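Local coordinates for protein tRNA-splicing endonuclease (Sulfolobus tokodaii, PDB 2CV8) that probably removes introns from precursor tRNAs, cutting at both splice sites to leave 2',3'-cyclic phosphate and 5'-hydroxyl ends, at residues Ile51-Lys59 with Leu90-Glu99. Residues are numbered along the deposited sequence; the frame is centred on the assembly and turned at random.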
loop_
_atom_site.group_PDB
_atom_site.type_symbol
_atom_site.label_atom_id
_atom_site.label_comp_id
_atom_site.label_asym_id
_atom_site.label_seq_id
_atom_site.Cartn_x
_atom_site.Cartn_y
_atom_site.Cartn_z
ATOM N N ILE B 51 -8.553 2.323 23.029
ATOM C CA ILE B 51 -9.341 2.336 21.801
ATOM C C ILE B 51 -10.665 1.594 22.008
ATOM O O ILE B 51 -11.720 2.084 21.613
ATOM C CB ILE B 51 -8.548 1.714 20.633
ATOM C CG1 ILE B 51 -7.431 2.666 20.220
ATOM C CG2 ILE B 51 -9.442 1.474 19.441
ATOM C CD1 ILE B 51 -6.579 2.140 19.093
ATOM N N GLU B 52 -10.610 0.423 22.631
ATOM C CA GLU B 52 -11.814 -0.351 22.901
ATOM C C GLU B 52 -12.698 0.351 23.943
ATOM O O GLU B 52 -13.916 0.482 23.770
ATOM C CB GLU B 52 -11.448 -1.737 23.425
ATOM C CG GLU B 52 -10.744 -2.604 22.426
ATOM C CD GLU B 52 -10.551 -4.009 22.935
ATOM O OE1 GLU B 52 -9.838 -4.182 23.943
ATOM O OE2 GLU B 52 -11.116 -4.941 22.329
ATOM N N GLY B 53 -12.076 0.788 25.035
ATOM C CA GLY B 53 -12.819 1.461 26.082
ATOM C C GLY B 53 -13.544 2.712 25.611
ATOM O O GLY B 53 -14.710 2.932 25.948
ATOM N N VAL B 54 -12.848 3.540 24.839
ATOM C CA VAL B 54 -13.434 4.766 24.332
ATOM C C VAL B 54 -14.623 4.416 23.437
ATOM O O VAL B 54 -15.651 5.094 23.468
ATOM C CB VAL B 54 -12.373 5.615 23.550
ATOM C CG1 VAL B 54 -13.031 6.824 22.886
ATOM C CG2 VAL B 54 -11.291 6.098 24.510
ATOM N N TYR B 55 -14.491 3.350 22.650
ATOM C CA TYR B 55 -15.581 2.933 21.772
ATOM C C TYR B 55 -16.799 2.525 22.598
ATOM O O TYR B 55 -17.901 3.049 22.392
ATOM C CB TYR B 55 -15.160 1.754 20.890
ATOM C CG TYR B 55 -16.249 1.321 19.931
ATOM C CD1 TYR B 55 -16.760 2.211 18.988
ATOM C CD2 TYR B 55 -16.802 0.041 19.993
ATOM C CE1 TYR B 55 -17.793 1.846 18.133
ATOM C CE2 TYR B 55 -17.842 -0.336 19.142
ATOM C CZ TYR B 55 -18.330 0.579 18.215
ATOM O OH TYR B 55 -19.357 0.242 17.373
ATOM N N LEU B 56 -16.591 1.591 23.531
ATOM C CA LEU B 56 -17.665 1.106 24.390
ATOM C C LEU B 56 -18.352 2.224 25.173
ATOM O O LEU B 56 -19.578 2.215 25.344
ATOM C CB LEU B 56 -17.133 0.046 25.352
ATOM C CG LEU B 56 -16.684 -1.247 24.665
ATOM C CD1 LEU B 56 -16.174 -2.235 25.711
ATOM C CD2 LEU B 56 -17.847 -1.844 23.874
ATOM N N VAL B 57 -17.571 3.179 25.657
ATOM C CA VAL B 57 -18.153 4.294 26.384
ATOM C C VAL B 57 -19.100 5.033 25.440
ATOM O O VAL B 57 -20.261 5.274 25.768
ATOM C CB VAL B 57 -17.074 5.271 26.874
ATOM C CG1 VAL B 57 -17.711 6.611 27.211
ATOM C CG2 VAL B 57 -16.357 4.688 28.092
ATOM N N LYS B 58 -18.594 5.382 24.262
ATOM C CA LYS B 58 -19.384 6.087 23.266
ATOM C C LYS B 58 -20.635 5.292 22.912
ATOM O O LYS B 58 -21.665 5.867 22.566
ATOM C CB LYS B 58 -18.548 6.317 22.008
ATOM C CG LYS B 58 -19.264 7.041 20.882
ATOM C CD LYS B 58 -18.537 6.791 19.568
ATOM C CE LYS B 58 -19.241 7.436 18.382
ATOM N NZ LYS B 58 -19.067 8.914 18.354
ATOM N N LYS B 59 -20.549 3.971 23.004
ATOM C CA LYS B 59 -21.685 3.112 22.675
ATOM C C LYS B 59 -22.640 2.980 23.851
ATOM O O LYS B 59 -23.660 2.282 23.759
ATOM C CB LYS B 59 -21.210 1.710 22.263
ATOM C CG LYS B 59 -20.336 1.662 21.019
ATOM C CD LYS B 59 -20.962 2.386 19.825
ATOM C CE LYS B 59 -22.310 1.819 19.466
ATOM N NZ LYS B 59 -22.815 2.431 18.202
ATOM N N LEU B 90 -6.055 5.496 14.606
ATOM C CA LEU B 90 -6.363 4.139 15.066
ATOM C C LEU B 90 -7.801 4.003 15.554
ATOM O O LEU B 90 -8.466 3.006 15.273
ATOM C CB LEU B 90 -5.409 3.711 16.182
ATOM C CG LEU B 90 -3.973 3.380 15.760
ATOM C CD1 LEU B 90 -3.146 3.111 16.983
ATOM C CD2 LEU B 90 -3.952 2.191 14.816
ATOM N N TYR B 91 -8.286 5.002 16.284
ATOM C CA TYR B 91 -9.655 4.949 16.769
ATOM C C TYR B 91 -10.624 5.140 15.600
ATOM O O TYR B 91 -11.707 4.553 15.567
ATOM C CB TYR B 91 -9.915 6.021 17.835
ATOM C CG TYR B 91 -11.353 6.011 18.307
ATOM C CD1 TYR B 91 -11.819 5.019 19.177
ATOM C CD2 TYR B 91 -12.276 6.934 17.808
ATOM C CE1 TYR B 91 -13.171 4.946 19.535
ATOM C CE2 TYR B 91 -13.622 6.864 18.153
ATOM C CZ TYR B 91 -14.064 5.869 19.018
ATOM O OH TYR B 91 -15.398 5.805 19.355
ATOM N N SER B 92 -10.233 5.964 14.638
ATOM C CA SER B 92 -11.085 6.206 13.481
ATOM C C SER B 92 -11.358 4.923 12.716
ATOM O O SER B 92 -12.504 4.661 12.342
ATOM C CB SER B 92 -10.452 7.248 12.551
ATOM O OG SER B 92 -10.447 8.527 13.171
ATOM N N VAL B 93 -10.319 4.118 12.490
ATOM C CA VAL B 93 -10.517 2.859 11.776
ATOM C C VAL B 93 -11.204 1.846 12.698
ATOM O O VAL B 93 -12.106 1.119 12.267
ATOM C CB VAL B 93 -9.181 2.234 11.266
ATOM C CG1 VAL B 93 -9.477 0.972 10.452
ATOM C CG2 VAL B 93 -8.421 3.216 10.400
ATOM N N TYR B 94 -10.790 1.792 13.962
ATOM C CA TYR B 94 -11.411 0.850 14.883
ATOM C C TYR B 94 -12.914 1.045 14.878
ATOM O O TYR B 94 -13.679 0.108 14.623
ATOM C CB TYR B 94 -10.927 1.048 16.315
ATOM C CG TYR B 94 -11.530 0.026 17.257
ATOM C CD1 TYR B 94 -10.956 -1.226 17.415
ATOM C CD2 TYR B 94 -12.706 0.293 17.932
ATOM C CE1 TYR B 94 -11.539 -2.188 18.222
ATOM C CE2 TYR B 94 -13.309 -0.663 18.739
ATOM C CZ TYR B 94 -12.721 -1.904 18.878
ATOM O OH TYR B 94 -13.348 -2.861 19.633
ATOM N N GLU B 95 -13.318 2.277 15.174
ATOM C CA GLU B 95 -14.721 2.658 15.239
ATOM C C GLU B 95 -15.477 2.380 13.944
ATOM O O GLU B 95 -16.517 1.721 13.956
ATOM C CB GLU B 95 -14.825 4.139 15.580
ATOM C CG GLU B 95 -16.236 4.639 15.708
ATOM C CD GLU B 95 -16.280 6.138 15.852
ATOM O OE1 GLU B 95 -15.845 6.826 14.898
ATOM O OE2 GLU B 95 -16.738 6.622 16.913
ATOM N N ASP B 96 -14.953 2.895 12.835
ATOM C CA ASP B 96 -15.576 2.724 11.531
ATOM C C ASP B 96 -15.797 1.256 11.225
ATOM O O ASP B 96 -16.881 0.853 10.805
ATOM C CB ASP B 96 -14.696 3.359 10.456
ATOM C CG ASP B 96 -15.314 3.294 9.053
ATOM O OD1 ASP B 96 -14.904 2.424 8.251
ATOM O OD2 ASP B 96 -16.201 4.123 8.751
ATOM N N LEU B 97 -14.770 0.449 11.442
ATOM C CA LEU B 97 -14.888 -0.964 11.175
ATOM C C LEU B 97 -15.841 -1.623 12.149
ATOM O O LEU B 97 -16.654 -2.471 11.771
ATOM C CB LEU B 97 -13.520 -1.633 11.245
ATOM C CG LEU B 97 -12.610 -1.340 10.048
ATOM C CD1 LEU B 97 -11.370 -2.218 10.116
ATOM C CD2 LEU B 97 -13.365 -1.609 8.756
ATOM N N ARG B 98 -15.749 -1.225 13.407
ATOM C CA ARG B 98 -16.611 -1.799 14.421
ATOM C C ARG B 98 -18.065 -1.406 14.128
ATOM O O ARG B 98 -18.979 -2.229 14.195
ATOM C CB ARG B 98 -16.185 -1.289 15.794
ATOM C CG ARG B 98 -16.497 -2.237 16.905
ATOM C CD ARG B 98 -15.485 -3.361 16.985
ATOM N NE ARG B 98 -16.077 -4.530 17.629
ATOM C CZ ARG B 98 -15.397 -5.491 18.245
ATOM N NH1 ARG B 98 -14.081 -5.446 18.326
ATOM N NH2 ARG B 98 -16.042 -6.509 18.776
ATOM N N GLU B 99 -18.263 -0.140 13.772
ATOM C CA GLU B 99 -19.588 0.381 13.471
ATOM C C GLU B 99 -20.204 -0.329 12.275
ATOM O O GLU B 99 -21.426 -0.408 12.150
ATOM C CB GLU B 99 -19.509 1.884 13.208
ATOM C CG GLU B 99 -20.803 2.621 13.505
ATOM C CD GLU B 99 -21.188 2.579 14.976
ATOM O OE1 GLU B 99 -22.302 3.023 15.316
ATOM O OE2 GLU B 99 -20.378 2.110 15.797
#
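A helix of the N-terminal domain and one of the catalytic domain pack knobs-into-holes where the two domains meet, with Tyr55 of helix 51-58 lodged among Tyr94, Glu95, Arg98 and Glu99, and Tyr91 of helix 90-99 among Ile51, Val54, Tyr55 and Lys58. The axes of segments 51-58 and 90-99 cross at -51°. Tyr55 runs its ring along helix 90-99 toward Glu99, as its trans first torsion (chi1 -178°) directs. Arg98 CB sits over one face, 4.1 Å from the ring centroid in a CH-pi contact, while Tyr94 turns its edge to a face in an offset edge-to-face pair. The phenol donates a hydrogen bond from Tyr55 OH to Glu99 OE2 (2.6 Å), meeting that oxygen nearly along its C-O axis. At the other end, Ile51 CG2 rests against Tyr94 CG at 3.4 Å and CD1 against Leu90 CB. Salt bridges join Lys59 NZ to Glu99 OE1 (3.0 Å) and Lys58 NZ to Glu95 OE2 (3.6 Å). An alanine in place of Tyr55 is likely to open a gap beside Tyr94 and Arg98 and cost Glu99 its phenol donor. Aromatic packing thus fills the buried middle of the interface, and paired charges border it where Lys58 and Glu99 are exposed.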